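PDB 4OPM: lipase from Acinetobacter baumannii, which probably hydrolyses ester bonds in lipids, as a putative triacylglycerol lipase built on the alpha/beta hydrolase fold. Local coordinates for residues A[291-294]-A[295-299]; A[56-59]-A[60-63]. One frame throughout, in Å; residues are numbered along the deposited sequence.

Contact 1: residues A[291-294]-A[295-299]; sequences FLLK and VETNQ
The F291 ring receives V295 over one face: methyl CG2 sits 4.0 Å from the ring centroid, displaced toward the rim, a CH-pi contact between residues one turn apart on helix 281-298, the last of this alpha/beta hydrolase fold, which lies against the central sheet. F291 CG is anti to the backbone N (chi1 172°), and the ring leans forward, toward the C-terminal end of the helix, putting CZ 3.9 Å from V295 CG2. Both side chains also meet S139 of strand 137-143, with Q264 touching F291. Flat and branched apolar residues thus suit the side of the helix that packs on the sheet.

L292, on the same buried side, lies on Y71 and H115. E296 straddles the boundary. Its CB and CG pass L292 O, and OE2 is hydrogen-bonded to H115 NE2 and forms a salt bridge with K138 NZ.

The solvent side is sparser and more polar. Regular i to i+4 backbone bonding continues here: N298 N donates to K294 O at 3.0 Å. In the conformer described, one of two, the T297 hydroxyl (chi1 -55°) can reach the carbonyl one turn back: OG1 donates to L293 O at 2.7 Å, while T297 N reaches the same oxygen from the opposite face of the carbonyl plane.

Contact 2: residues A[56-59]-A[60-63]; sequences SRDN and WNRV
The D58 and N61 side chains run alongside each other in a common direction, the amide turned 65° from the carboxylate, where a short 3-10 turn passes into helix 61-64. In both, CG lies anti to the carbonyl carbon (chi1 -66° and -72°), which brings OD1 and ND2 to the same side. N61 ND2 donates to D58 OD1 over 3.0 Å, meeting it on the anti side and somewhat out of the carboxylate plane. Both side chains suit this place because each has further partners: R17 forms a salt bridge with the same D58 oxygen, and E16 accepts from N61 ND2. Such an arginine would probably steady the negative charge of D58.

The tight part is the turn itself. W60 N donates to R57 O at 3.2 Å and N61 N to D58 O at 3.1 Å, both donors standing well above the carbonyl plane, as is consistent with the tight i to i+3 turn. R57 O also lies at the edge of the W60 ring, near its plane. Upstream, S56 OG accepts from D58 N in an ST turn, and N59 OD1 returns to S56 N, tying the start of the turn to its end.

Water fills in where direct contact is looser. One molecule gives hydrogen bonds to D58 OD1 and, at 2.6 Å, to N61 OD1. A second donates to N59 O (2.7 Å) and accepts from V63 N (3.0 Å), standing in for the direct i to i+4 bond between this carbonyl and amide.

In the fold, R57 is buried among S24, S37, D77 and E83, where a guanidinium can use several polar partners at once. The broad indole of W60 packs on I75 of strand 72-76, on I277 of helix 276-279 and against the probable nucleophile elbow, while V63 meets helix 281-298.

In the fold
From the N terminus, the chain leaves strand 46-50 and soon makes contact 2, in the connection leading through helix 61-64 to strand 72-76. Contact 1 comes much later, on the last turns of the final helix, 281-298. Each is local, spanning adjoining residues, so neither closes a long loop; they follow in series without nesting or crossing, with centres about 23 Å apart and nearest atoms about 8 Å apart. Helix 281-298 joins their surroundings: its first half receives V63 of contact 2, while its end, in contact 1, packs on strands 114-119 and 137-143. Contact 2 lies deeper, near the presumed catalytic centre, and contact 1 at the periphery.

Contact 1: residues A[291-294]-A[295-299]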
loop_
_atom_site.group_PDB
_atom_site.type_symbol
_atom_site.label_atom_id
_atom_site.label_comp_id
_atom_site.label_asym_id
_atom_site.label_seq_id
_atom_site.Cartn_x
_atom_site.Cartn_y
_atom_site.Cartn_z
ATOM N N PHE A 291 -13.999 9.845 -7.606
ATOM C CA PHE A 291 -12.729 10.236 -8.231
ATOM C C PHE A 291 -12.487 9.377 -9.482
ATOM O O PHE A 291 -12.242 9.927 -10.556
ATOM C CB PHE A 291 -11.558 10.118 -7.237
ATOM C CG PHE A 291 -10.193 10.328 -7.858
ATOM C CD1 PHE A 291 -9.754 11.607 -8.212
ATOM C CD2 PHE A 291 -9.359 9.246 -8.124
ATOM C CE1 PHE A 291 -8.488 11.802 -8.783
ATOM C CE2 PHE A 291 -8.101 9.437 -8.702
ATOM C CZ PHE A 291 -7.671 10.713 -9.028
ATOM N N LEU A 292 -12.587 8.042 -9.345
ATOM C CA LEU A 292 -12.410 7.103 -10.461
ATOM C C LEU A 292 -13.438 7.377 -11.565
ATOM O O LEU A 292 -13.062 7.398 -12.743
ATOM C CB LEU A 292 -12.521 5.653 -9.971
ATOM C CG LEU A 292 -11.388 5.132 -9.077
ATOM C CD1 LEU A 292 -11.773 3.768 -8.468
ATOM C CD2 LEU A 292 -10.082 4.971 -9.880
ATOM N N LEU A 293 -14.719 7.652 -11.190
ATOM C CA LEU A 293 -15.756 7.947 -12.185
ATOM C C LEU A 293 -15.407 9.221 -12.977
ATOM O O LEU A 293 -15.559 9.245 -14.200
ATOM C CB LEU A 293 -17.126 8.082 -11.511
ATOM C CG LEU A 293 -18.350 7.911 -12.413
ATOM C CD1 LEU A 293 -18.440 6.481 -12.966
ATOM C CD2 LEU A 293 -19.618 8.236 -11.651
ATOM N N LYS A 294 -14.913 10.261 -12.280
ATOM C CA LYS A 294 -14.522 11.531 -12.884
ATOM C C LYS A 294 -13.358 11.334 -13.872
ATOM O O LYS A 294 -13.410 11.871 -14.986
ATOM C CB LYS A 294 -14.146 12.536 -11.789
ATOM C CG LYS A 294 -13.996 13.957 -12.315
ATOM C CD LYS A 294 -13.859 14.975 -11.193
ATOM C CE LYS A 294 -12.419 15.208 -10.821
ATOM N NZ LYS A 294 -12.221 16.507 -10.126
ATOM N N VAL A 295 -12.321 10.563 -13.473
ATOM C CA VAL A 295 -11.156 10.288 -14.328
ATOM C C VAL A 295 -11.609 9.511 -15.580
ATOM O O VAL A 295 -11.169 9.826 -16.684
ATOM C CB VAL A 295 -10.028 9.535 -13.567
ATOM C CG1 VAL A 295 -8.894 9.101 -14.509
ATOM C CG2 VAL A 295 -9.485 10.382 -12.418
ATOM N N GLU A 296 -12.487 8.519 -15.398
ATOM C CA GLU A 296 -13.011 7.701 -16.492
ATOM C C GLU A 296 -13.823 8.529 -17.493
ATOM O O GLU A 296 -13.708 8.282 -18.696
ATOM C CB GLU A 296 -13.865 6.546 -15.945
ATOM C CG GLU A 296 -13.027 5.382 -15.439
ATOM C CD GLU A 296 -12.202 4.682 -16.502
ATOM O OE1 GLU A 296 -12.745 4.399 -17.591
ATOM O OE2 GLU A 296 -11.013 4.403 -16.238
ATOM N N THR A 297 -14.629 9.499 -16.999
ATOM C CA THR A 297 -15.478 10.379 -17.810
ATOM C C THR A 297 -14.611 11.364 -18.605
ATOM O O THR A 297 -14.882 11.603 -19.783
ATOM C CB THR A 297 -16.495 11.106 -16.905
ATOM O OG1 THR A 297 -17.222 10.130 -16.157
ATOM C CG2 THR A 297 -17.475 11.981 -17.686
ATOM N N ASN A 298 -13.574 11.938 -17.950
ATOM C CA ASN A 298 -12.657 12.912 -18.553
ATOM C C ASN A 298 -11.762 12.271 -19.630
ATOM O O ASN A 298 -11.338 12.969 -20.553
ATOM C CB ASN A 298 -11.796 13.590 -17.476
ATOM C CG ASN A 298 -12.550 14.512 -16.525
ATOM O OD1 ASN A 298 -13.783 14.657 -16.570
ATOM N ND2 ASN A 298 -11.818 15.139 -15.611
ATOM N N GLN A 299 -11.489 10.955 -19.519
ATOM C CA GLN A 299 -10.680 10.194 -20.477
ATOM C C GLN A 299 -11.514 9.898 -21.729
ATOM O O GLN A 299 -11.179 10.359 -22.818
ATOM C CB GLN A 299 -10.158 8.898 -19.822
ATOM C CG GLN A 299 -9.640 7.830 -20.793
ATOM C CD GLN A 299 -10.585 6.651 -20.957
ATOM O OE1 GLN A 299 -11.512 6.426 -20.164
ATOM N NE2 GLN A 299 -10.352 5.852 -21.986
#

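Contact 2: residues A[56-59]-A[60-63]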
loop_
_atom_site.group_PDB
_atom_site.type_symbol
_atom_site.label_atom_id
_atom_site.label_comp_id
_atom_site.label_asym_id
_atom_site.label_seq_id
_atom_site.Cartn_x
_atom_site.Cartn_y
_atom_site.Cartn_z
ATOM N N SER A 56 0.539 -6.549 3.271
ATOM C CA SER A 56 0.265 -7.602 2.292
ATOM C C SER A 56 -0.939 -7.201 1.456
ATOM O O SER A 56 -1.648 -6.235 1.800
ATOM C CB SER A 56 0.027 -8.953 2.976
ATOM O OG SER A 56 -1.289 -9.054 3.493
ATOM N N ARG A 57 -1.216 -7.970 0.396
ATOM C CA ARG A 57 -2.384 -7.732 -0.447
ATOM C C ARG A 57 -3.691 -7.683 0.365
ATOM O O ARG A 57 -4.597 -6.924 0.007
ATOM C CB ARG A 57 -2.498 -8.798 -1.545
ATOM C CG ARG A 57 -2.672 -10.245 -1.071
ATOM C CD ARG A 57 -2.349 -11.211 -2.180
ATOM N NE ARG A 57 -2.193 -12.581 -1.692
ATOM C CZ ARG A 57 -3.083 -13.554 -1.879
ATOM N NH1 ARG A 57 -4.207 -13.318 -2.543
ATOM N NH2 ARG A 57 -2.844 -14.775 -1.421
ATOM N N ASP A 58 -3.783 -8.456 1.472
ATOM C CA ASP A 58 -5.007 -8.503 2.290
ATOM C C ASP A 58 -5.311 -7.176 3.004
ATOM O O ASP A 58 -6.469 -6.947 3.375
ATOM C CB ASP A 58 -4.937 -9.657 3.293
ATOM C CG ASP A 58 -4.937 -11.005 2.591
ATOM O OD1 ASP A 58 -5.783 -11.207 1.677
ATOM O OD2 ASP A 58 -4.056 -11.823 2.895
ATOM N N ASN A 59 -4.320 -6.251 3.091
ATOM C CA ASN A 59 -4.570 -4.924 3.677
ATOM C C ASN A 59 -5.652 -4.152 2.889
ATOM O O ASN A 59 -6.287 -3.266 3.444
ATOM C CB ASN A 59 -3.289 -4.084 3.666
ATOM C CG ASN A 59 -2.170 -4.540 4.576
ATOM O OD1 ASN A 59 -1.049 -4.044 4.467
ATOM N ND2 ASN A 59 -2.448 -5.429 5.525
ATOM N N TRP A 60 -5.804 -4.467 1.582
ATOM C CA TRP A 60 -6.733 -3.798 0.689
ATOM C C TRP A 60 -8.112 -4.486 0.598
ATOM O O TRP A 60 -8.959 -3.984 -0.137
ATOM C CB TRP A 60 -6.126 -3.728 -0.718
ATOM C CG TRP A 60 -5.063 -2.686 -0.856
ATOM C CD1 TRP A 60 -3.710 -2.887 -0.886
ATOM C CD2 TRP A 60 -5.265 -1.273 -0.976
ATOM N NE1 TRP A 60 -3.058 -1.682 -1.017
ATOM C CE2 TRP A 60 -3.988 -0.676 -1.099
ATOM C CE3 TRP A 60 -6.405 -0.451 -1.027
ATOM C CZ2 TRP A 60 -3.822 0.708 -1.249
ATOM C CZ3 TRP A 60 -6.241 0.917 -1.191
ATOM C CH2 TRP A 60 -4.959 1.481 -1.324
ATOM N N ASN A 61 -8.337 -5.607 1.301
ATOM C CA ASN A 61 -9.581 -6.383 1.166
ATOM C C ASN A 61 -10.843 -5.579 1.435
ATOM O O ASN A 61 -11.778 -5.667 0.635
ATOM C CB ASN A 61 -9.580 -7.639 2.035
ATOM C CG ASN A 61 -8.644 -8.710 1.492
ATOM O OD1 ASN A 61 -8.157 -8.621 0.353
ATOM N ND2 ASN A 61 -8.351 -9.722 2.298
ATOM N N ARG A 62 -10.860 -4.786 2.519
ATOM C CA ARG A 62 -12.038 -3.982 2.926
ATOM C C ARG A 62 -12.392 -2.924 1.880
ATOM O O ARG A 62 -13.571 -2.688 1.623
ATOM C CB ARG A 62 -11.797 -3.320 4.293
ATOM C CG ARG A 62 -11.614 -4.328 5.395
ATOM C CD ARG A 62 -11.459 -3.683 6.747
ATOM N NE ARG A 62 -11.081 -4.721 7.692
ATOM C CZ ARG A 62 -11.694 -4.980 8.839
ATOM N NH1 ARG A 62 -12.696 -4.214 9.253
ATOM N NH2 ARG A 62 -11.291 -5.990 9.595
ATOM N N VAL A 63 -11.375 -2.303 1.274
ATOM C CA VAL A 63 -11.576 -1.309 0.223
ATOM C C VAL A 63 -11.924 -2.042 -1.089
ATOM O O VAL A 63 -12.875 -1.653 -1.784
ATOM C CB VAL A 63 -10.321 -0.398 0.068
ATOM C CG1 VAL A 63 -10.341 0.369 -1.254
ATOM C CG2 VAL A 63 -10.193 0.565 1.251
HETATM O O HOH W 1 -6.157 -9.727 -0.973
HETATM O O HOH W 2 -8.790 -2.364 2.883
#